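Local structure of type I modular polyketide synthase (Streptomyces albus subsp. albus, 6IYR) at residues A[51-56]-A[86-91]; A[68-73]-A[95-100]; A[136-141]-A[183-188]; A[269-274]-A[307-312]. The protein probably selects an extender unit and transfers it from its coenzyme A thioester to an acyl carrier protein during salinomycin assembly. All blocks are in the same frame, centred on the assembly; numbering follows the deposited sequence.

Interactions 1 and 2 hold together one small unit, a three-stranded antiparallel sheet with its helices; their segments alternate along the chain and their centres lie about 20 Å apart. Interaction 1 is the buried one, a single helix leucine, L53, packed onto the middle strand, while interaction 2, at the other end of the same helix 50-65, mixes proline-phenylalanine packing with an arginine on a more open edge. Interactions 3 and 4 follow later, in the acyltransferase domain, with centres about 31 Å apart. In interaction 3 a partly buried phenylalanine joins two loops without polar bonding; interaction 4 is a surface salt bridge between two helix ends of a ferredoxin-like subdomain.

Interaction 1. Residues A[51-56]-A[86-91]; sequences EALRGQ and LESRGV
R89 offers L53 its backbone and sends its guanidinium elsewhere: L86 O sits in the plane of that group, at its edge, and takes R89 NE at 2.9 Å with an N-H...O angle of 161°, while W442 adds a cation-pi contact and accepts a bond from NH2 at its carbonyl. The contact itself is helix-on-sheet packing: helix 50-65 lies on the middle strand, 88-94, of a three-stranded antiparallel sheet, a fold consistent with the linker that joins ketosynthase and acyltransferase in modular synthases. The other guanidinium here, that of R54, has E51 CA over one face, and R54 NH2 makes a salt bridge with E51 OE2 at 3.2 Å, the oxygen tilted from the guanidinium plane.

The short axes pass 8.1 Å apart at -32°. L53 does the touching and also packs on V45 of the adjacent strand 41-47. Its CG stands anti to the backbone N (chi1 180°), which drives both methyls down onto the strand backbone. L53 CD1 approaches S88 O at 3.9 Å. S88 OG comes up beside the root of the leucine, 3.5 Å from L53 CB. Further along, where G90 has no side chain to intervene, L53 CD2 rests 3.3 Å from R89 O.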
loop_
_atom_site.group_PDB
_atom_site.type_symbol
_atom_site.label_atom_id
_atom_site.label_comp_id
_atom_site.label_asym_id
_atom_site.label_seq_id
_atom_site.Cartn_x
_atom_site.Cartn_y
_atom_site.Cartn_z
ATOM N N GLU A 51 2.869 21.291 22.849
ATOM C CA GLU A 51 3.772 21.710 23.894
ATOM C C GLU A 51 3.586 20.849 25.127
ATOM O O GLU A 51 4.561 20.453 25.756
ATOM C CB GLU A 51 3.559 23.182 24.247
ATOM C CG GLU A 51 4.311 23.616 25.499
ATOM C CD GLU A 51 5.330 24.709 25.228
ATOM O OE1 GLU A 51 4.953 25.898 25.301
ATOM O OE2 GLU A 51 6.517 24.375 24.994
ATOM N N ALA A 52 2.341 20.553 25.479
ATOM C CA ALA A 52 2.093 19.634 26.569
ATOM C C ALA A 52 2.522 18.202 26.227
ATOM O O ALA A 52 2.879 17.442 27.127
ATOM C CB ALA A 52 0.638 19.647 26.962
ATOM N N LEU A 53 2.400 17.801 24.958
ATOM C CA LEU A 53 2.912 16.497 24.551
ATOM C C LEU A 53 4.388 16.429 24.919
ATOM O O LEU A 53 4.854 15.418 25.413
ATOM C CB LEU A 53 2.775 16.254 23.050
ATOM C CG LEU A 53 3.317 14.888 22.606
ATOM C CD1 LEU A 53 2.521 13.778 23.258
ATOM C CD2 LEU A 53 3.280 14.741 21.098
ATOM N N ARG A 54 5.130 17.481 24.598
ATOM C CA ARG A 54 6.561 17.487 24.806
ATOM C C ARG A 54 6.888 17.438 26.300
ATOM O O ARG A 54 7.857 16.801 26.712
ATOM C CB ARG A 54 7.171 18.708 24.130
ATOM C CG ARG A 54 7.352 18.511 22.634
ATOM C CD ARG A 54 8.140 19.636 21.989
ATOM N NE ARG A 54 7.245 20.683 21.492
ATOM C CZ ARG A 54 7.137 21.903 22.009
ATOM N NH1 ARG A 54 6.239 22.743 21.513
ATOM N NH2 ARG A 54 7.919 22.290 23.016
ATOM N N GLY A 55 6.006 18.017 27.104
ATOM C CA GLY A 55 6.074 17.883 28.541
ATOM C C GLY A 55 5.852 16.473 29.043
ATOM O O GLY A 55 6.470 16.032 30.014
ATOM N N GLN A 56 4.875 15.793 28.486
ATOM C CA GLN A 56 4.683 14.383 28.818
ATOM C C GLN A 56 5.913 13.543 28.488
ATOM O O GLN A 56 6.273 12.623 29.220
ATOM C CB GLN A 56 3.493 13.858 28.051
ATOM C CG GLN A 56 2.191 14.449 28.518
ATOM C CD GLN A 56 1.586 13.581 29.576
ATOM O OE1 GLN A 56 0.737 12.743 29.279
ATOM N NE2 GLN A 56 2.176 13.615 30.760
ATOM N N LEU A 86 -5.430 11.686 23.674
ATOM C CA LEU A 86 -5.736 13.026 23.194
ATOM C C LEU A 86 -5.273 13.352 21.773
ATOM O O LEU A 86 -4.632 12.549 21.139
ATOM C CB LEU A 86 -5.256 14.061 24.198
ATOM C CG LEU A 86 -6.044 13.987 25.505
ATOM C CD1 LEU A 86 -7.520 14.199 25.230
ATOM C CD2 LEU A 86 -5.848 12.652 26.192
ATOM N N GLU A 87 -5.659 14.521 21.279
ATOM C CA GLU A 87 -5.341 14.987 19.933
ATOM C C GLU A 87 -3.877 15.097 19.487
ATOM O O GLU A 87 -3.572 14.819 18.349
ATOM C CB GLU A 87 -6.027 16.319 19.669
ATOM C CG GLU A 87 -7.535 16.213 19.647
ATOM C CD GLU A 87 -8.201 17.292 18.815
ATOM O OE1 GLU A 87 -7.551 18.332 18.544
ATOM O OE2 GLU A 87 -9.380 17.093 18.438
ATOM N N SER A 88 -2.985 15.546 20.349
ATOM C CA SER A 88 -1.599 15.672 19.966
ATOM C C SER A 88 -0.805 14.470 20.530
ATOM O O SER A 88 -1.036 14.046 21.671
ATOM C CB SER A 88 -1.085 17.035 20.428
ATOM O OG SER A 88 0.291 16.964 20.683
ATOM N N ARG A 89 -0.118 13.735 19.648
ATOM C CA ARG A 89 0.318 12.365 19.997
ATOM C C ARG A 89 1.771 12.066 19.649
ATOM O O ARG A 89 2.357 12.687 18.748
ATOM C CB ARG A 89 -0.564 11.308 19.335
ATOM C CG ARG A 89 -2.002 11.286 19.813
ATOM C CD ARG A 89 -2.827 10.334 18.945
ATOM N NE ARG A 89 -4.169 10.195 19.470
ATOM C CZ ARG A 89 -5.022 9.242 19.135
ATOM N NH1 ARG A 89 -6.218 9.219 19.686
ATOM N NH2 ARG A 89 -4.694 8.305 18.272
ATOM N N GLY A 90 2.343 11.093 20.364
ATOM C CA GLY A 90 3.742 10.744 20.186
ATOM C C GLY A 90 3.954 9.289 20.536
ATOM O O GLY A 90 3.219 8.716 21.343
ATOM N N VAL A 91 4.893 8.652 19.843
ATOM C CA VAL A 91 5.236 7.271 20.139
ATOM C C VAL A 91 6.743 7.173 20.122
ATOM O O VAL A 91 7.400 7.759 19.248
ATOM C CB VAL A 91 4.676 6.296 19.097
ATOM C CG1 VAL A 91 4.973 4.876 19.519
ATOM C CG2 VAL A 91 3.184 6.485 18.904
#

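Interaction 2. Residues A[68-73]-A[95-100]; sequences GALRPA and EDREGF
What stands out is two nitrogens facing each other without bonding: R97 NE lies 3.6 Å from G68 N. The arginine's partners lie beyond the glycine, at the C-terminal end of helix 50-65, where its NH2 donates to R65 O and its NE makes a weak bond to T64 O, a place where the helix dipole would probably welcome a positive charge. The contact thus joins the start of helix 97-108 to the connection between helices 50-65 and 72-79, all part of the small unit built on the three-stranded antiparallel sheet 41-47, 88-94 and 116-120.

R97 gets there with CG anti to the backbone N (chi1 -177°) and the chain extended out to NE; E98 OE2, in the guanidinium plane, takes R97 NH1 at 3.0 Å in a salt bridge which, with R65 O, probably steadies the rotation of the group. L70 crosses the arginine at a slant, its CD2 3.9 Å from R97 CA. L70 closes an inverse gamma turn centred on A69, its N weakly bonded to G68 O. At the head of helix 97-108, D96 is the N-cap, and its OD1 takes G99 N at 2.7 Å with an N-H...O angle of 152°.

P72 packs on the buried F100. W43 of strand 41-47 stacks on the F100 ring and donates NE1 to P72 O, while P72 CB meets that ring 3.6 Å from F100 CE2.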
loop_
_atom_site.group_PDB
_atom_site.type_symbol
_atom_site.label_atom_id
_atom_site.label_comp_id
_atom_site.label_asym_id
_atom_site.label_seq_id
_atom_site.Cartn_x
_atom_site.Cartn_y
_atom_site.Cartn_z
ATOM N N GLY A 68 16.372 2.429 36.486
ATOM C CA GLY A 68 17.212 1.279 36.765
ATOM C C GLY A 68 16.708 -0.031 36.192
ATOM O O GLY A 68 17.056 -0.394 35.082
ATOM N N ALA A 69 15.949 -0.790 36.967
ATOM C CA ALA A 69 15.417 -2.052 36.467
ATOM C C ALA A 69 14.075 -1.872 35.763
ATOM O O ALA A 69 13.088 -2.432 36.163
ATOM C CB ALA A 69 15.286 -3.043 37.600
ATOM N N LEU A 70 14.066 -1.127 34.679
ATOM C CA LEU A 70 12.856 -0.838 33.956
ATOM C C LEU A 70 12.287 -2.031 33.219
ATOM O O LEU A 70 13.015 -2.776 32.596
ATOM C CB LEU A 70 13.163 0.244 32.932
ATOM C CG LEU A 70 12.039 0.814 32.080
ATOM C CD1 LEU A 70 11.419 1.980 32.819
ATOM C CD2 LEU A 70 12.598 1.275 30.751
ATOM N N ARG A 71 10.976 -2.202 33.309
ATOM C CA ARG A 71 10.285 -3.240 32.537
ATOM C C ARG A 71 9.464 -2.597 31.395
ATOM O O ARG A 71 8.375 -2.090 31.617
ATOM C CB ARG A 71 9.352 -4.028 33.468
ATOM C CG ARG A 71 10.000 -4.621 34.728
ATOM C CD ARG A 71 11.300 -5.372 34.457
ATOM N NE ARG A 71 11.407 -5.881 33.083
ATOM C CZ ARG A 71 12.551 -6.211 32.478
ATOM N NH1 ARG A 71 12.534 -6.642 31.221
ATOM N NH2 ARG A 71 13.710 -6.115 33.122
ATOM N N PRO A 72 10.033 -2.514 30.191
ATOM C CA PRO A 72 9.408 -1.651 29.155
ATOM C C PRO A 72 8.003 -2.100 28.682
ATOM O O PRO A 72 7.115 -1.254 28.521
ATOM C CB PRO A 72 10.403 -1.678 27.996
ATOM C CG PRO A 72 11.508 -2.576 28.388
ATOM C CD PRO A 72 11.260 -3.170 29.737
ATOM N N ALA A 73 7.764 -3.412 28.664
ATOM C CA ALA A 73 6.414 -3.940 28.441
ATOM C C ALA A 73 5.425 -3.473 29.497
ATOM O O ALA A 73 4.312 -3.027 29.170
ATOM C CB ALA A 73 6.451 -5.452 28.381
ATOM N N GLU A 95 14.110 -0.874 22.281
ATOM C CA GLU A 95 14.305 -2.226 22.783
ATOM C C GLU A 95 14.731 -2.234 24.219
ATOM O O GLU A 95 14.545 -3.227 24.882
ATOM C CB GLU A 95 15.402 -2.931 21.992
ATOM C CG GLU A 95 15.271 -2.789 20.487
ATOM C CD GLU A 95 16.076 -3.824 19.721
ATOM O OE1 GLU A 95 16.558 -4.777 20.358
ATOM O OE2 GLU A 95 16.248 -3.659 18.493
ATOM N N ASP A 96 15.296 -1.133 24.707
ATOM C CA ASP A 96 15.751 -1.057 26.096
ATOM C C ASP A 96 15.637 0.330 26.717
ATOM O O ASP A 96 15.417 1.328 26.036
ATOM C CB ASP A 96 17.196 -1.538 26.180
ATOM C CG ASP A 96 18.120 -0.774 25.269
ATOM O OD1 ASP A 96 17.951 0.443 25.091
ATOM O OD2 ASP A 96 19.006 -1.403 24.687
ATOM N N ARG A 97 15.919 0.388 28.010
ATOM C CA ARG A 97 15.937 1.643 28.756
ATOM C C ARG A 97 16.660 2.763 28.047
ATOM O O ARG A 97 16.184 3.892 27.988
ATOM C CB ARG A 97 16.596 1.416 30.118
ATOM C CG ARG A 97 16.598 2.633 31.015
ATOM C CD ARG A 97 17.035 2.308 32.444
ATOM N NE ARG A 97 17.309 3.545 33.168
ATOM C CZ ARG A 97 18.404 4.281 32.983
ATOM N NH1 ARG A 97 19.381 3.842 32.199
ATOM N NH2 ARG A 97 18.569 5.402 33.668
ATOM N N GLU A 98 17.863 2.476 27.587
ATOM C CA GLU A 98 18.720 3.497 27.061
ATOM C C GLU A 98 18.128 4.018 25.741
ATOM O O GLU A 98 18.150 5.217 25.477
ATOM C CB GLU A 98 20.133 2.923 26.864
ATOM C CG GLU A 98 20.858 2.563 28.171
ATOM C CD GLU A 98 20.167 1.467 28.992
ATOM O OE1 GLU A 98 19.888 0.394 28.420
ATOM O OE2 GLU A 98 19.944 1.645 30.225
ATOM N N GLY A 99 17.496 3.127 24.977
ATOM C CA GLY A 99 16.837 3.513 23.719
ATOM C C GLY A 99 15.637 4.399 23.966
ATOM O O GLY A 99 15.485 5.434 23.324
ATOM N N PHE A 100 14.833 4.057 24.972
ATOM C CA PHE A 100 13.752 4.935 25.386
ATOM C C PHE A 100 14.213 6.308 25.817
ATOM O O PHE A 100 13.576 7.327 25.508
ATOM C CB PHE A 100 12.953 4.275 26.481
ATOM C CG PHE A 100 12.118 3.160 25.988
ATOM C CD1 PHE A 100 11.082 3.416 25.101
ATOM C CD2 PHE A 100 12.448 1.849 26.276
ATOM C CE1 PHE A 100 10.317 2.371 24.597
ATOM C CE2 PHE A 100 11.722 0.802 25.738
ATOM C CZ PHE A 100 10.653 1.063 24.897
#

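Interaction 3. Residues A[136-141]-A[183-188]; sequences GSQWAG and PGFDRV
F185 slides its ring along Q138, whose CB lies above one face, displaced toward the rim, while Q138 CG comes within 3.7 Å of F185 CD2. The far end of the ring points at backbone: W139 C and A140 N lie at its edge, near the ring plane, with W139 C 3.6 Å from F185 CE2. No polar bond joins the two loops here, and van der Waals packing carries the contact.

Q138 owes its shape to a CG set between the backbone N and carbonyl carbon (chi1 78°) and a second bend at chi2. The chain folds back, so that Q138 OE1 comes to G136 N in a weak bond of 3.4 Å, and the amide plane is turned 71° from the phenylalanine ring. G136, S137 and Q138 close the GQGSQ sequence of the acyltransferase family, whose loop borders the active site in relatives. F185 is the second residue of a type I turn running from G184 to R187.

W139 points away from F185 and anchors its NE1 on A399 O. The loop 136-141 runs from strand 129-132 of the parallel sheet toward helix 146-149; the turn leads straight into helix 188-208, whose V191 and L195 pack against Q138.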
loop_
_atom_site.group_PDB
_atom_site.type_symbol
_atom_site.label_atom_id
_atom_site.label_comp_id
_atom_site.label_asym_id
_atom_site.label_seq_id
_atom_site.Cartn_x
_atom_site.Cartn_y
_atom_site.Cartn_z
ATOM N N GLY A 136 5.892 -2.105 -9.216
ATOM C CA GLY A 136 6.943 -1.167 -8.754
ATOM C C GLY A 136 7.303 -1.331 -7.271
ATOM O O GLY A 136 8.264 -0.758 -6.808
ATOM N N SER A 137 6.491 -2.027 -6.482
ATOM C CA SER A 137 6.786 -2.100 -5.038
ATOM C C SER A 137 7.661 -3.302 -4.614
ATOM O O SER A 137 8.027 -3.419 -3.434
ATOM C CB SER A 137 5.486 -1.979 -4.168
ATOM O OG SER A 137 4.368 -2.704 -4.685
ATOM N N GLN A 138 8.135 -4.109 -5.564
ATOM C CA GLN A 138 8.819 -5.340 -5.207
ATOM C C GLN A 138 10.286 -5.142 -4.781
ATOM O O GLN A 138 10.962 -4.307 -5.306
ATOM C CB GLN A 138 8.750 -6.369 -6.343
ATOM C CG GLN A 138 9.723 -6.123 -7.472
ATOM C CD GLN A 138 9.256 -5.002 -8.360
ATOM O OE1 GLN A 138 8.105 -4.565 -8.302
ATOM N NE2 GLN A 138 10.171 -4.478 -9.137
ATOM N N TRP A 139 10.791 -6.019 -3.939
ATOM C CA TRP A 139 12.231 -6.093 -3.719
ATOM C C TRP A 139 12.588 -7.414 -3.113
ATOM O O TRP A 139 11.764 -8.019 -2.404
ATOM C CB TRP A 139 12.701 -4.965 -2.790
ATOM C CG TRP A 139 11.931 -4.790 -1.507
ATOM C CD1 TRP A 139 10.848 -4.001 -1.324
ATOM C CD2 TRP A 139 12.314 -5.238 -0.202
ATOM N NE1 TRP A 139 10.503 -3.959 -0.001
ATOM C CE2 TRP A 139 11.341 -4.774 0.701
ATOM C CE3 TRP A 139 13.389 -5.989 0.297
ATOM C CZ2 TRP A 139 11.463 -4.936 2.085
ATOM C CZ3 TRP A 139 13.470 -6.212 1.669
ATOM C CH2 TRP A 139 12.505 -5.694 2.545
ATOM N N ALA A 140 13.814 -7.862 -3.378
ATOM C CA ALA A 140 14.260 -9.159 -2.939
ATOM C C ALA A 140 14.298 -9.148 -1.439
ATOM O O ALA A 140 15.028 -8.366 -0.850
ATOM C CB ALA A 140 15.653 -9.448 -3.479
ATOM N N GLY A 141 13.573 -10.072 -0.832
ATOM C CA GLY A 141 13.440 -10.143 0.619
ATOM C C GLY A 141 12.246 -9.371 1.158
ATOM O O GLY A 141 12.032 -9.332 2.360
ATOM N N PRO A 183 12.424 -18.408 -9.424
ATOM C CA PRO A 183 12.439 -17.496 -10.560
ATOM C C PRO A 183 12.514 -16.061 -10.101
ATOM O O PRO A 183 12.172 -15.757 -8.961
ATOM C CB PRO A 183 11.103 -17.791 -11.238
ATOM C CG PRO A 183 10.236 -18.312 -10.147
ATOM C CD PRO A 183 11.127 -19.081 -9.242
ATOM N N GLY A 184 12.816 -15.165 -11.028
ATOM C CA GLY A 184 13.006 -13.748 -10.703
ATOM C C GLY A 184 11.779 -12.882 -10.889
ATOM O O GLY A 184 10.787 -13.284 -11.488
ATOM N N PHE A 185 11.910 -11.636 -10.471
ATOM C CA PHE A 185 10.863 -10.674 -10.591
ATOM C C PHE A 185 10.727 -10.142 -12.016
ATOM O O PHE A 185 9.785 -9.438 -12.295
ATOM C CB PHE A 185 11.116 -9.519 -9.660
ATOM C CG PHE A 185 11.028 -9.875 -8.218
ATOM C CD1 PHE A 185 10.136 -10.834 -7.775
ATOM C CD2 PHE A 185 11.772 -9.190 -7.292
ATOM C CE1 PHE A 185 10.071 -11.167 -6.445
ATOM C CE2 PHE A 185 11.665 -9.486 -5.951
ATOM C CZ PHE A 185 10.846 -10.499 -5.533
ATOM N N ASP A 186 11.655 -10.501 -12.894
ATOM C CA ASP A 186 11.636 -10.070 -14.285
ATOM C C ASP A 186 10.595 -10.873 -15.060
ATOM O O ASP A 186 10.325 -10.565 -16.192
ATOM C CB ASP A 186 13.027 -10.264 -14.952
ATOM C CG ASP A 186 13.644 -8.939 -15.469
ATOM O OD1 ASP A 186 13.719 -7.965 -14.672
ATOM O OD2 ASP A 186 14.102 -8.890 -16.653
ATOM N N ARG A 187 9.931 -11.824 -14.429
ATOM C CA ARG A 187 8.819 -12.493 -15.067
ATOM C C ARG A 187 7.527 -11.941 -14.510
ATOM O O ARG A 187 7.256 -12.059 -13.305
ATOM C CB ARG A 187 8.894 -14.008 -14.838
ATOM C CG ARG A 187 9.796 -14.685 -15.851
ATOM C CD ARG A 187 10.018 -16.147 -15.514
ATOM N NE ARG A 187 8.781 -16.892 -15.327
ATOM C CZ ARG A 187 8.745 -18.124 -14.825
ATOM N NH1 ARG A 187 7.593 -18.740 -14.647
ATOM N NH2 ARG A 187 9.872 -18.758 -14.506
ATOM N N VAL A 188 6.676 -11.441 -15.406
ATOM C CA VAL A 188 5.394 -10.879 -15.004
ATOM C C VAL A 188 4.492 -11.921 -14.299
ATOM O O VAL A 188 3.762 -11.572 -13.375
ATOM C CB VAL A 188 4.677 -10.180 -16.194
ATOM C CG1 VAL A 188 4.273 -11.178 -17.266
ATOM C CG2 VAL A 188 3.461 -9.390 -15.719
#

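Interaction 4. Residues A[269-274]-A[307-312]; sequences RERISA and ERDGVR
D309 OD2 is gripped twice by one arginine: R271 NH2 donates to it at 2.9 Å with an N-H...O angle of 159°, and R271 NH1 at 3.2 Å in a more bent bond. Both nitrogens come end-on to this single oxygen, from its anti side. The oxygen lies in the guanidinium plane, but both nitrogens share it and the guanidinium and carboxylate planes stand 49° apart, unlike the flat pairing with one oxygen for each nitrogen.

R271 starts out with CG anti to the backbone N (chi1 -174°) and bends at chi3, which turns its end onto the loop. NH1 has a second partner, E263 OE1, in another salt bridge; the two acidic groups together probably fix the guanidinium firmly for a surface residue. V311 CG2 adds light packing, 4.1 Å from R271 NH1.

D309 is placed by a Schellman motif that ends helix 296-308, with G310 as the C-prime residue and V311 N bonded to C306 O. The bridge ties this helix end to helix 265-273. These are the two helices of a ferredoxin-like subdomain, with strands 257-261, 279-286, 289-294 and 313-316 in its sheet; the R271 side chain also lies against L302 and C306 of helix 296-308.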
loop_
_atom_site.group_PDB
_atom_site.type_symbol
_atom_site.label_atom_id
_atom_site.label_comp_id
_atom_site.label_asym_id
_atom_site.label_seq_id
_atom_site.Cartn_x
_atom_site.Cartn_y
_atom_site.Cartn_z
ATOM N N ARG A 269 -3.788 13.914 -22.362
ATOM C CA ARG A 269 -4.686 13.305 -23.312
ATOM C C ARG A 269 -4.593 14.019 -24.648
ATOM O O ARG A 269 -4.521 13.390 -25.712
ATOM C CB ARG A 269 -6.110 13.391 -22.763
ATOM C CG ARG A 269 -6.808 12.072 -22.620
ATOM C CD ARG A 269 -8.180 12.283 -22.005
ATOM N NE ARG A 269 -8.484 11.310 -20.952
ATOM C CZ ARG A 269 -8.572 11.601 -19.653
ATOM N NH1 ARG A 269 -8.875 10.645 -18.788
ATOM N NH2 ARG A 269 -8.350 12.835 -19.210
ATOM N N GLU A 270 -4.609 15.341 -24.605
ATOM C CA GLU A 270 -4.401 16.115 -25.820
ATOM C C GLU A 270 -3.041 15.870 -26.446
ATOM O O GLU A 270 -2.937 15.630 -27.633
ATOM C CB GLU A 270 -4.563 17.604 -25.552
ATOM C CG GLU A 270 -5.982 18.098 -25.791
ATOM C CD GLU A 270 -6.153 19.568 -25.443
ATOM O OE1 GLU A 270 -6.519 20.353 -26.349
ATOM O OE2 GLU A 270 -5.903 19.942 -24.271
ATOM N N ARG A 271 -1.995 15.956 -25.655
ATOM C CA ARG A 271 -0.662 15.642 -26.146
ATOM C C ARG A 271 -0.524 14.277 -26.835
ATOM O O ARG A 271 -0.037 14.193 -27.950
ATOM C CB ARG A 271 0.324 15.758 -25.003
ATOM C CG ARG A 271 1.764 15.590 -25.415
ATOM C CD ARG A 271 2.643 15.528 -24.190
ATOM N NE ARG A 271 2.635 16.766 -23.404
ATOM C CZ ARG A 271 3.330 17.857 -23.725
ATOM N NH1 ARG A 271 3.326 18.904 -22.933
ATOM N NH2 ARG A 271 4.034 17.902 -24.836
ATOM N N ILE A 272 -0.954 13.197 -26.198
ATOM C CA ILE A 272 -0.755 11.862 -26.792
ATOM C C ILE A 272 -1.684 11.556 -27.970
ATOM O O ILE A 272 -1.533 10.552 -28.684
ATOM C CB ILE A 272 -0.901 10.752 -25.758
ATOM C CG1 ILE A 272 -2.360 10.611 -25.333
ATOM C CG2 ILE A 272 0.011 11.031 -24.578
ATOM C CD1 ILE A 272 -2.598 9.367 -24.516
ATOM N N SER A 273 -2.640 12.447 -28.190
ATOM C CA SER A 273 -3.685 12.228 -29.183
ATOM C C SER A 273 -3.108 11.986 -30.595
ATOM O O SER A 273 -3.543 11.104 -31.332
ATOM C CB SER A 273 -4.585 13.478 -29.241
ATOM O OG SER A 273 -5.619 13.220 -30.159
ATOM N N ALA A 274 -2.067 12.739 -30.885
ATOM C CA ALA A 274 -1.265 12.645 -32.105
ATOM C C ALA A 274 -0.740 11.252 -32.415
ATOM O O ALA A 274 -0.669 10.875 -33.557
ATOM C CB ALA A 274 -0.103 13.619 -32.014
ATOM N N GLU A 307 9.895 16.999 -22.789
ATOM C CA GLU A 307 11.148 17.662 -22.413
ATOM C C GLU A 307 11.244 19.020 -23.104
ATOM O O GLU A 307 11.482 20.062 -22.468
ATOM C CB GLU A 307 12.328 16.788 -22.837
ATOM C CG GLU A 307 13.445 16.704 -21.807
ATOM C CD GLU A 307 14.492 17.796 -21.968
ATOM O OE1 GLU A 307 15.014 17.966 -23.091
ATOM O OE2 GLU A 307 14.814 18.461 -20.960
ATOM N N ARG A 308 10.920 19.019 -24.382
ATOM C CA ARG A 308 10.735 20.261 -25.118
ATOM C C ARG A 308 9.797 21.254 -24.436
ATOM O O ARG A 308 9.920 22.437 -24.662
ATOM C CB ARG A 308 10.184 19.976 -26.510
ATOM C CG ARG A 308 10.959 20.648 -27.613
ATOM C CD ARG A 308 10.571 20.104 -28.982
ATOM N NE ARG A 308 11.135 18.775 -29.235
ATOM C CZ ARG A 308 10.426 17.684 -29.532
ATOM N NH1 ARG A 308 11.046 16.525 -29.691
ATOM N NH2 ARG A 308 9.100 17.731 -29.658
ATOM N N ASP A 309 8.776 20.790 -23.731
ATOM C CA ASP A 309 7.837 21.715 -23.109
ATOM C C ASP A 309 8.141 21.991 -21.649
ATOM O O ASP A 309 7.367 22.616 -20.957
ATOM C CB ASP A 309 6.429 21.198 -23.261
ATOM C CG ASP A 309 5.954 21.316 -24.658
ATOM O OD1 ASP A 309 6.521 22.164 -25.370
ATOM O OD2 ASP A 309 5.076 20.546 -25.069
ATOM N N GLY A 310 9.287 21.535 -21.185
ATOM C CA GLY A 310 9.617 21.622 -19.781
ATOM C C GLY A 310 8.846 20.664 -18.892
ATOM O O GLY A 310 8.850 20.822 -17.684
ATOM N N VAL A 311 8.262 19.614 -19.463
ATOM C CA VAL A 311 7.461 18.690 -18.669
ATOM C C VAL A 311 8.246 17.428 -18.330
ATOM O O VAL A 311 8.798 16.784 -19.198
ATOM C CB VAL A 311 6.148 18.361 -19.401
ATOM C CG1 VAL A 311 5.436 17.194 -18.726
ATOM C CG2 VAL A 311 5.250 19.587 -19.370
ATOM N N ARG A 312 8.398 17.150 -17.052
ATOM C CA ARG A 312 9.204 16.021 -16.628
ATOM C C ARG A 312 8.534 14.701 -16.989
ATOM O O ARG A 312 7.390 14.464 -16.638
ATOM C CB ARG A 312 9.439 16.063 -15.123
ATOM C CG ARG A 312 10.721 15.348 -14.713
ATOM C CD ARG A 312 10.883 15.276 -13.206
ATOM N NE ARG A 312 10.549 13.941 -12.716
ATOM C CZ ARG A 312 11.436 13.046 -12.286
ATOM N NH1 ARG A 312 11.020 11.853 -11.878
ATOM N NH2 ARG A 312 12.732 13.342 -12.238
#